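Local coordinates for protein ethylbenzene dehydrogenase beta-subunit (Aromatoleum aromaticum, PDB 2IVF) that carries three 4Fe-4S clusters and one 3Fe-4S cluster as the iron-sulfur subunit of a three-chain assembly, consistent with a role in electron transfer, at residues T21-N26 with G232-F237; W254-P259 with S326-L331; E49-N54 with Y200-S205. All coordinates share one frame; numbering follows the deposited sequence.

Contact 1: T21-N26 with G232-F237; sequences TVIDLN and GRVRAF. With SF4 (iron/sulfur cluster), chain T.
At the wall of an iron-sulfur cluster pocket, Val22 and Ala236 form the hydrogen-bonded pair of two antiparallel strands. Val22 N reaches Ala236 O at 2.8 Å and Ala236 N returns a bond to Val22 O at 2.9 Å; Asp24 N adds a third, to Val234 O, at 2.9 Å. Ile23 and Arg235, a non-hydrogen-bonded pair, put their side chains on the same face of the sheet. They run side by side: Ile23 CD1 lies over the centre of one guanidinium face, while the cluster sulfur S4 sits in plane at the edge, 3.3 Å from Arg235 NE. The bend of Arg235 at chi2 (-69°) brings that edge round to the sulfide, which its charge probably stabilises. NH1 is held by Asn227, which also bonds Thr21 OG1. Val234 divides its two methyls, CG1 packing on Ile23 CG2 at 3.6 Å and CG2 on cluster sulfur S2 at 3.8 Å. Asp24 closes an Asx turn by accepting Asn26 N on OD1, while OD2 is hydrogen-bonded to the hydroxyl of Tyr273 of the alpha-subunit chain. A strand leading into the cysteine loop that starts at Cys28, paired with one leaving Cys230-Pro231, is the arrangement of bacterial-type dicluster ferredoxins.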
loop_
_atom_site.group_PDB
_atom_site.type_symbol
_atom_site.label_atom_id
_atom_site.label_comp_id
_atom_site.label_asym_id
_atom_site.label_seq_id
_atom_site.Cartn_x
_atom_site.Cartn_y
_atom_site.Cartn_z
ATOM N N THR B 21 20.236 5.362 -15.049
ATOM C CA THR B 21 19.543 5.419 -13.806
ATOM C C THR B 21 20.365 4.640 -12.788
ATOM O O THR B 21 20.965 3.603 -13.090
ATOM C CB THR B 21 18.134 4.787 -13.906
ATOM O OG1 THR B 21 17.257 5.613 -14.720
ATOM C CG2 THR B 21 17.527 4.643 -12.500
ATOM N N VAL B 22 20.420 5.160 -11.594
ATOM C CA VAL B 22 20.959 4.432 -10.459
ATOM C C VAL B 22 19.777 4.113 -9.536
ATOM O O VAL B 22 18.924 4.972 -9.268
ATOM C CB VAL B 22 21.993 5.252 -9.685
ATOM C CG1 VAL B 22 22.279 4.640 -8.299
ATOM C CG2 VAL B 22 23.277 5.384 -10.539
ATOM N N ILE B 23 19.727 2.885 -9.040
ATOM C CA ILE B 23 18.648 2.462 -8.118
ATOM C C ILE B 23 19.289 1.959 -6.852
ATOM O O ILE B 23 20.109 1.055 -6.900
ATOM C CB ILE B 23 17.824 1.313 -8.737
ATOM C CG1 ILE B 23 17.244 1.799 -10.083
ATOM C CG2 ILE B 23 16.792 0.730 -7.721
ATOM C CD1 ILE B 23 16.370 0.784 -10.862
ATOM N N ASP B 24 18.957 2.566 -5.721
ATOM C CA ASP B 24 19.620 2.248 -4.449
ATOM C C ASP B 24 18.782 1.213 -3.758
ATOM O O ASP B 24 17.757 1.530 -3.183
ATOM C CB ASP B 24 19.759 3.493 -3.561
ATOM C CG ASP B 24 20.568 3.219 -2.313
ATOM O OD1 ASP B 24 20.742 2.006 -1.954
ATOM O OD2 ASP B 24 21.009 4.199 -1.673
ATOM N N LEU B 25 19.263 -0.026 -3.721
ATOM C CA LEU B 25 18.458 -1.107 -3.175
ATOM C C LEU B 25 18.326 -1.013 -1.688
ATOM O O LEU B 25 17.429 -1.644 -1.126
ATOM C CB LEU B 25 19.025 -2.455 -3.571
ATOM C CG LEU B 25 19.063 -2.664 -5.091
ATOM C CD1 LEU B 25 19.713 -3.945 -5.458
ATOM C CD2 LEU B 25 17.609 -2.619 -5.681
ATOM N N ASN B 26 19.208 -0.262 -1.034
ATOM C CA ASN B 26 19.009 -0.014 0.398
ATOM C C ASN B 26 17.771 0.776 0.722
ATOM O O ASN B 26 17.228 0.675 1.838
ATOM C CB ASN B 26 20.239 0.683 0.955
ATOM C CG ASN B 26 21.403 -0.169 0.865
ATOM O OD1 ASN B 26 21.506 -1.157 1.631
ATOM N ND2 ASN B 26 22.275 0.094 -0.130
ATOM N N GLY B 232 10.536 6.533 -2.251
ATOM C CA GLY B 232 11.652 6.104 -1.445
ATOM C C GLY B 232 12.927 6.895 -1.704
ATOM O O GLY B 232 13.885 6.755 -0.954
ATOM N N ARG B 233 12.916 7.736 -2.723
ATOM C CA ARG B 233 14.053 8.582 -3.100
ATOM C C ARG B 233 15.284 7.701 -3.387
ATOM O O ARG B 233 16.415 8.037 -3.054
ATOM C CB ARG B 233 14.318 9.654 -2.020
ATOM C CG ARG B 233 13.010 10.360 -1.533
ATOM C CD ARG B 233 13.194 11.249 -0.336
ATOM N NE ARG B 233 13.655 12.621 -0.597
ATOM C CZ ARG B 233 14.939 13.031 -0.589
ATOM N NH1 ARG B 233 15.949 12.212 -0.291
ATOM N NH2 ARG B 233 15.202 14.296 -0.795
ATOM N N VAL B 234 14.993 6.615 -4.089
ATOM C CA VAL B 234 15.908 5.526 -4.416
ATOM C C VAL B 234 16.656 5.776 -5.707
ATOM O O VAL B 234 17.703 5.186 -5.958
ATOM C CB VAL B 234 14.983 4.297 -4.577
ATOM C CG1 VAL B 234 15.531 3.199 -5.395
ATOM C CG2 VAL B 234 14.428 3.938 -3.216
ATOM N N ARG B 235 16.072 6.619 -6.546
ATOM C CA ARG B 235 16.406 6.689 -7.944
ATOM C C ARG B 235 17.207 7.951 -8.252
ATOM O O ARG B 235 16.853 9.026 -7.819
ATOM C CB ARG B 235 15.131 6.772 -8.750
ATOM C CG ARG B 235 14.133 5.653 -8.597
ATOM C CD ARG B 235 14.640 4.429 -9.173
ATOM N NE ARG B 235 13.592 3.434 -9.255
ATOM C CZ ARG B 235 12.989 3.034 -10.381
ATOM N NH1 ARG B 235 13.280 3.549 -11.556
ATOM N NH2 ARG B 235 12.074 2.084 -10.313
ATOM N N ALA B 236 18.284 7.822 -8.994
ATOM C CA ALA B 236 18.929 8.965 -9.582
ATOM C C ALA B 236 19.030 8.767 -11.081
ATOM O O ALA B 236 19.028 7.641 -11.592
ATOM C CB ALA B 236 20.349 9.188 -8.949
ATOM N N PHE B 237 19.143 9.882 -11.787
ATOM C CA PHE B 237 18.978 9.870 -13.211
ATOM C C PHE B 237 19.880 10.933 -13.801
ATOM O O PHE B 237 20.053 12.009 -13.227
ATOM C CB PHE B 237 17.532 10.231 -13.581
ATOM C CG PHE B 237 17.263 10.201 -15.067
ATOM C CD1 PHE B 237 17.426 9.040 -15.779
ATOM C CD2 PHE B 237 16.828 11.342 -15.754
ATOM C CE1 PHE B 237 17.163 9.010 -17.163
ATOM C CE2 PHE B 237 16.548 11.309 -17.115
ATOM C CZ PHE B 237 16.723 10.165 -17.818
HETATM FE FE1 SF4 T . 11.339 0.973 -4.827
HETATM FE FE2 SF4 T . 9.844 1.721 -7.000
HETATM FE FE3 SF4 T . 10.988 3.543 -5.384
HETATM FE FE4 SF4 T . 8.857 2.186 -4.423
HETATM S S1 SF4 T . 8.846 3.602 -6.177
HETATM S S2 SF4 T . 10.820 2.641 -3.331
HETATM S S3 SF4 T . 9.269 0.168 -5.411
HETATM S S4 SF4 T . 12.085 1.994 -6.713
#

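Contact 2: W254-P259 with S326-L331; sequences WKVALP and SELMDL
Trp254 lays its indole against the start of helix 327-333, whose N-cap is Ser326. The serine OG accepts Met329 N in a nearly straight bond (3.1 Å, 173°) and Leu328 N in a weak one, and it is also bonded to Glu316 of helix 306-321. Glu327 follows, its chain extended with CG anti to the backbone N, a course that carries the carboxylate past the pyrrole edge of the indole. There Trp254 NE1 donates to OE1 at 2.9 Å. The acceptor lies near the ring plane, but the donor stands well above the carboxylate plane, the two planes being 73° apart. OE1 is shared with Lys253, a salt bridge from the residue just before Trp254, so two donors from one helix end grip a single oxygen. Leu328 supplies the apolar half. Its CB stands 3.7 Å from the centroid of the six-membered ring and only 6° off the normal, a CH-pi contact square over the face. Further out, CD1 reaches Val256 CG2 at 3.7 Å, while CD2 approaches Val256 CG1, so the valine is met by both leucine methyls. One turn on, Leu331 CD1 comes to within 4.1 Å of Trp254 CD1, and the leucine also leans on His246 and Lys249 of helix 246-253. The arrangement is a serine N-cap combined with a CH-pi contact, by which the end of helix 246-253 meets the first turn of helix 327-333.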
loop_
_atom_site.group_PDB
_atom_site.type_symbol
_atom_site.label_atom_id
_atom_site.label_comp_id
_atom_site.label_asym_id
_atom_site.label_seq_id
_atom_site.Cartn_x
_atom_site.Cartn_y
_atom_site.Cartn_z
ATOM N N TRP B 254 32.611 6.920 -7.142
ATOM C CA TRP B 254 32.559 6.029 -5.993
ATOM C C TRP B 254 32.461 4.575 -6.403
ATOM O O TRP B 254 32.820 3.682 -5.627
ATOM C CB TRP B 254 31.367 6.395 -5.101
ATOM C CG TRP B 254 31.657 7.595 -4.324
ATOM C CD1 TRP B 254 31.366 8.875 -4.671
ATOM C CD2 TRP B 254 32.340 7.663 -3.059
ATOM N NE1 TRP B 254 31.832 9.734 -3.712
ATOM C CE2 TRP B 254 32.437 9.012 -2.711
ATOM C CE3 TRP B 254 32.892 6.704 -2.196
ATOM C CZ2 TRP B 254 33.050 9.448 -1.510
ATOM C CZ3 TRP B 254 33.474 7.129 -1.002
ATOM C CH2 TRP B 254 33.572 8.487 -0.678
ATOM N N LYS B 255 31.891 4.344 -7.579
ATOM C CA LYS B 255 31.685 3.012 -8.159
ATOM C C LYS B 255 30.920 2.099 -7.206
ATOM O O LYS B 255 31.308 0.964 -6.987
ATOM C CB LYS B 255 33.012 2.368 -8.557
ATOM C CG LYS B 255 33.940 3.309 -9.308
ATOM C CD LYS B 255 35.190 2.644 -9.878
ATOM C CE LYS B 255 36.065 3.670 -10.654
ATOM N NZ LYS B 255 36.813 4.775 -9.849
ATOM N N VAL B 256 29.823 2.599 -6.669
ATOM C CA VAL B 256 28.999 1.819 -5.710
ATOM C C VAL B 256 27.703 1.350 -6.339
ATOM O O VAL B 256 26.930 0.642 -5.720
ATOM C CB VAL B 256 28.670 2.644 -4.427
ATOM C CG1 VAL B 256 29.943 2.811 -3.591
ATOM C CG2 VAL B 256 28.032 3.983 -4.793
ATOM N N ALA B 257 27.469 1.769 -7.587
ATOM C CA ALA B 257 26.265 1.436 -8.302
ATOM C C ALA B 257 26.709 0.466 -9.425
ATOM O O ALA B 257 27.551 0.809 -10.265
ATOM C CB ALA B 257 25.589 2.694 -8.837
ATOM N N LEU B 258 26.220 -0.765 -9.354
ATOM C CA LEU B 258 26.666 -1.866 -10.183
ATOM C C LEU B 258 25.607 -2.365 -11.150
ATOM O O LEU B 258 24.430 -2.393 -10.849
ATOM C CB LEU B 258 27.092 -3.047 -9.302
ATOM C CG LEU B 258 28.130 -2.745 -8.239
ATOM C CD1 LEU B 258 28.288 -3.940 -7.310
ATOM C CD2 LEU B 258 29.486 -2.278 -8.844
ATOM N N PRO B 259 26.052 -2.837 -12.322
ATOM C CA PRO B 259 25.147 -3.327 -13.316
ATOM C C PRO B 259 24.513 -4.635 -12.963
ATOM O O PRO B 259 25.120 -5.493 -12.296
ATOM C CB PRO B 259 26.044 -3.525 -14.552
ATOM C CG PRO B 259 27.356 -3.784 -14.025
ATOM C CD PRO B 259 27.448 -2.918 -12.771
ATOM N N SER B 326 30.634 12.501 4.621
ATOM C CA SER B 326 30.854 11.605 3.515
ATOM C C SER B 326 30.108 12.103 2.310
ATOM O O SER B 326 28.891 12.204 2.336
ATOM C CB SER B 326 30.388 10.182 3.867
ATOM O OG SER B 326 30.340 9.379 2.715
ATOM N N GLU B 327 30.812 12.411 1.238
ATOM C CA GLU B 327 30.122 12.724 -0.018
ATOM C C GLU B 327 29.196 11.627 -0.434
ATOM O O GLU B 327 28.102 11.883 -0.974
ATOM C CB GLU B 327 31.110 12.997 -1.141
ATOM C CG GLU B 327 30.419 13.246 -2.471
ATOM C CD GLU B 327 31.373 13.347 -3.651
ATOM O OE1 GLU B 327 32.342 12.582 -3.713
ATOM O OE2 GLU B 327 31.121 14.210 -4.527
ATOM N N LEU B 328 29.594 10.381 -0.166
ATOM C CA LEU B 328 28.834 9.257 -0.639
ATOM C C LEU B 328 27.522 9.223 0.072
ATOM O O LEU B 328 26.480 9.085 -0.554
ATOM C CB LEU B 328 29.551 7.913 -0.430
ATOM C CG LEU B 328 28.716 6.705 -0.880
ATOM C CD1 LEU B 328 28.333 6.762 -2.399
ATOM C CD2 LEU B 328 29.435 5.421 -0.575
ATOM N N MET B 329 27.553 9.343 1.389
ATOM C CA MET B 329 26.319 9.375 2.129
ATOM C C MET B 329 25.470 10.586 1.775
ATOM O O MET B 329 24.278 10.476 1.758
ATOM C CB MET B 329 26.563 9.242 3.611
ATOM C CG MET B 329 27.236 7.898 3.924
ATOM S SD MET B 329 26.069 6.520 3.773
ATOM C CE MET B 329 26.969 5.341 2.746
ATOM N N ASP B 330 26.096 11.710 1.484
ATOM C CA ASP B 330 25.354 12.900 1.083
ATOM C C ASP B 330 24.586 12.622 -0.206
ATOM O O ASP B 330 23.411 12.989 -0.351
ATOM C CB ASP B 330 26.322 14.052 0.837
ATOM C CG ASP B 330 26.888 14.674 2.114
ATOM O OD1 ASP B 330 26.364 14.486 3.216
ATOM O OD2 ASP B 330 27.866 15.442 1.993
ATOM N N LEU B 331 25.261 11.950 -1.144
ATOM C CA LEU B 331 24.699 11.577 -2.446
ATOM C C LEU B 331 23.569 10.586 -2.283
ATOM O O LEU B 331 22.542 10.694 -2.946
ATOM C CB LEU B 331 25.773 10.987 -3.357
ATOM C CG LEU B 331 26.839 11.947 -3.838
ATOM C CD1 LEU B 331 27.943 11.173 -4.554
ATOM C CD2 LEU B 331 26.193 13.004 -4.740
#

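Contact 3: E49-N54 with Y200-S205; sequences EHMRWN and YFNPVS. With SF4 (iron/sulfur cluster), chain U.
Met51 lies alongside Tyr200, and its sulfur serves as a hydrogen-bond acceptor: Trp53 NE1 points at Met51 SD, a weak bond of 3.4 Å. Because the chain is extended beyond CG, the methionine slides along strand 199-202. CG packs on Tyr200 CB at 3.6 Å, and the terminal CE settles against the backbone, 3.4 Å from Tyr200 O, with Asn202 CB close by. Met51 CG also sits above the face of the His50 imidazole, toward its rim. From the edge of that imidazole NE2 donates the one direct hydrogen bond between the segments, to Phe201 O, 2.9 Å long and in the ring plane but bent to 122°, hence weak; Pro203 CD approaches CE1 of the same ring. Farther along, the five-membered ring of Trp53 and the ring of Tyr200 run at 29° to each other but are slid apart, touching through Trp53 CD1 and Tyr200 CD2 at 3.7 Å. A water in the tyrosine ring plane ties the ends together: it donates to Trp53 O and lies 2.7 Å from Tyr200 OH. Asn202 OD1 accepts Val204 N, an Asx turn, and Ser205 N, which completes an Asx motif, while its ND2 is held by Glu209 of the partner strand 207-210. The benzo edge of Trp53 brings CE3 to 3.6 Å from cluster sulfur S3, and Trp42 meets the same indole. The arrangement is that of an iron-sulfur cluster pocket in a ferredoxin-type domain, with an aromatic wall backed by a neighbouring beta hairpin.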
loop_
_atom_site.group_PDB
_atom_site.type_symbol
_atom_site.label_atom_id
_atom_site.label_comp_id
_atom_site.label_asym_id
_atom_site.label_seq_id
_atom_site.Cartn_x
_atom_site.Cartn_y
_atom_site.Cartn_z
ATOM N N GLU B 49 -1.345 -4.070 -21.517
ATOM C CA GLU B 49 -1.799 -4.165 -20.135
ATOM C C GLU B 49 -0.956 -5.086 -19.291
ATOM O O GLU B 49 -0.777 -4.842 -18.110
ATOM C CB GLU B 49 -3.256 -4.653 -20.103
ATOM C CG GLU B 49 -4.228 -3.742 -20.791
ATOM C CD GLU B 49 -4.689 -4.250 -22.140
ATOM O OE1 GLU B 49 -3.887 -4.899 -22.865
ATOM O OE2 GLU B 49 -5.867 -3.988 -22.456
ATOM N N HIS B 50 -0.440 -6.153 -19.891
ATOM C CA HIS B 50 0.490 -7.035 -19.220
ATOM C C HIS B 50 1.896 -6.463 -19.036
ATOM O O HIS B 50 2.681 -7.057 -18.345
ATOM C CB HIS B 50 0.648 -8.329 -19.997
ATOM C CG HIS B 50 1.240 -8.158 -21.370
ATOM N ND1 HIS B 50 0.536 -7.606 -22.415
ATOM C CD2 HIS B 50 2.487 -8.411 -21.845
ATOM C CE1 HIS B 50 1.309 -7.575 -23.495
ATOM N NE2 HIS B 50 2.489 -8.080 -23.182
ATOM N N MET B 51 2.231 -5.382 -19.742
ATOM C CA MET B 51 3.592 -4.899 -19.744
ATOM C C MET B 51 3.852 -4.060 -18.529
ATOM O O MET B 51 3.137 -3.071 -18.278
ATOM C CB MET B 51 3.839 -4.046 -20.965
ATOM C CG MET B 51 3.526 -4.709 -22.287
ATOM S SD MET B 51 3.823 -3.535 -23.633
ATOM C CE MET B 51 3.422 -4.529 -25.089
ATOM N N ARG B 52 4.883 -4.444 -17.781
ATOM C CA ARG B 52 5.403 -3.649 -16.669
ATOM C C ARG B 52 6.796 -3.247 -17.029
ATOM O O ARG B 52 7.783 -3.862 -16.610
ATOM C CB ARG B 52 5.359 -4.444 -15.347
ATOM C CG ARG B 52 3.978 -4.537 -14.756
ATOM C CD ARG B 52 3.229 -5.743 -15.317
ATOM N NE ARG B 52 1.900 -5.875 -14.716
ATOM C CZ ARG B 52 1.086 -6.879 -14.972
ATOM N NH1 ARG B 52 1.435 -7.803 -15.842
ATOM N NH2 ARG B 52 -0.092 -6.967 -14.378
ATOM N N TRP B 53 6.872 -2.216 -17.858
ATOM C CA TRP B 53 8.159 -1.725 -18.351
ATOM C C TRP B 53 9.013 -1.364 -17.157
ATOM O O TRP B 53 10.178 -1.679 -17.138
ATOM C CB TRP B 53 8.009 -0.524 -19.245
ATOM C CG TRP B 53 7.272 -0.720 -20.516
ATOM C CD1 TRP B 53 6.936 -1.900 -21.134
ATOM C CD2 TRP B 53 6.861 0.326 -21.406
ATOM N NE1 TRP B 53 6.337 -1.644 -22.318
ATOM C CE2 TRP B 53 6.285 -0.291 -22.527
ATOM C CE3 TRP B 53 6.946 1.726 -21.363
ATOM C CZ2 TRP B 53 5.739 0.435 -23.568
ATOM C CZ3 TRP B 53 6.452 2.442 -22.398
ATOM C CH2 TRP B 53 5.855 1.802 -23.506
ATOM N N ASN B 54 8.419 -0.733 -16.142
ATOM C CA ASN B 54 9.037 -0.639 -14.857
ATOM C C ASN B 54 8.412 -1.728 -14.035
ATOM O O ASN B 54 7.174 -1.800 -13.904
ATOM C CB ASN B 54 8.794 0.699 -14.157
ATOM C CG ASN B 54 9.431 0.723 -12.792
ATOM O OD1 ASN B 54 10.474 1.320 -12.613
ATOM N ND2 ASN B 54 8.823 0.011 -11.816
ATOM N N TYR B 200 8.528 -6.507 -24.863
ATOM C CA TYR B 200 7.251 -7.148 -24.613
ATOM C C TYR B 200 6.357 -7.090 -25.853
ATOM O O TYR B 200 6.129 -6.029 -26.412
ATOM C CB TYR B 200 6.493 -6.453 -23.464
ATOM C CG TYR B 200 7.304 -6.306 -22.208
ATOM C CD1 TYR B 200 7.287 -7.295 -21.244
ATOM C CD2 TYR B 200 8.167 -5.232 -22.042
ATOM C CE1 TYR B 200 8.110 -7.199 -20.104
ATOM C CE2 TYR B 200 8.981 -5.126 -20.914
ATOM C CZ TYR B 200 8.945 -6.094 -19.948
ATOM O OH TYR B 200 9.742 -5.998 -18.822
ATOM N N PHE B 201 5.812 -8.227 -26.235
ATOM C CA PHE B 201 4.938 -8.285 -27.372
ATOM C C PHE B 201 3.605 -7.641 -27.043
ATOM O O PHE B 201 3.052 -7.869 -25.974
ATOM C CB PHE B 201 4.703 -9.720 -27.790
ATOM C CG PHE B 201 3.978 -9.864 -29.084
ATOM C CD1 PHE B 201 4.413 -9.201 -30.234
ATOM C CD2 PHE B 201 2.885 -10.697 -29.175
ATOM C CE1 PHE B 201 3.741 -9.349 -31.411
ATOM C CE2 PHE B 201 2.233 -10.877 -30.358
ATOM C CZ PHE B 201 2.657 -10.197 -31.490
ATOM N N ASN B 202 3.111 -6.850 -27.990
ATOM C CA ASN B 202 1.756 -6.268 -27.946
ATOM C C ASN B 202 0.941 -7.061 -28.974
ATOM O O ASN B 202 1.112 -6.908 -30.179
ATOM C CB ASN B 202 1.823 -4.786 -28.278
ATOM C CG ASN B 202 0.478 -4.117 -28.318
ATOM O OD1 ASN B 202 -0.523 -4.737 -28.648
ATOM N ND2 ASN B 202 0.448 -2.830 -27.975
ATOM N N PRO B 203 0.099 -7.971 -28.496
ATOM C CA PRO B 203 -0.664 -8.834 -29.373
ATOM C C PRO B 203 -1.784 -8.145 -30.106
ATOM O O PRO B 203 -2.370 -8.749 -30.978
ATOM C CB PRO B 203 -1.213 -9.900 -28.427
ATOM C CG PRO B 203 -1.241 -9.295 -27.135
ATOM C CD PRO B 203 -0.170 -8.248 -27.083
ATOM N N VAL B 204 -2.106 -6.907 -29.728
ATOM C CA VAL B 204 -3.074 -6.095 -30.448
ATOM C C VAL B 204 -2.443 -5.421 -31.676
ATOM O O VAL B 204 -2.911 -5.597 -32.810
ATOM C CB VAL B 204 -3.720 -5.094 -29.478
ATOM C CG1 VAL B 204 -4.719 -4.220 -30.171
ATOM C CG2 VAL B 204 -4.446 -5.907 -28.351
ATOM N N SER B 205 -1.385 -4.654 -31.468
ATOM C CA SER B 205 -0.633 -4.095 -32.594
ATOM C C SER B 205 0.184 -5.151 -33.330
ATOM O O SER B 205 0.535 -4.954 -34.482
ATOM C CB SER B 205 0.310 -3.001 -32.101
ATOM O OG SER B 205 1.204 -3.506 -31.110
HETATM FE FE1 SF4 U . 10.813 3.472 -18.897
HETATM FE FE2 SF4 U . 8.356 3.459 -17.964
HETATM FE FE3 SF4 U . 10.372 4.287 -16.389
HETATM FE FE4 SF4 U . 9.575 5.886 -18.401
HETATM S S1 SF4 U . 8.341 5.306 -16.556
HETATM S S2 SF4 U . 11.731 5.319 -17.937
HETATM S S3 SF4 U . 8.966 4.321 -20.015
HETATM S S4 SF4 U . 10.020 2.134 -17.243
HETATM O O HOH W 1 11.206 -3.713 -18.688
#

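Contacts 1 and 3 stand on opposite sides of the chain's centre, about 25 Å apart between centres, yet they meet directly: Arg235 NH2 lies 2.9 Å from Asn54 OD1, a probable hydrogen bond. Arg235 belongs to the pocket of one 4Fe-4S cluster and Asn54 to that of the next, so this pair spans the two sites. Contact 2 borders the other flank of contact 1, with centres about 11 Å apart, and Val22 CG1 packs on Ala257 CB at 3.9 Å; both contacts reach the four-stranded sheet that includes 19-24 and 258-259. Contacts 2 and 3 do not touch, their nearest atoms being about 15 Å apart.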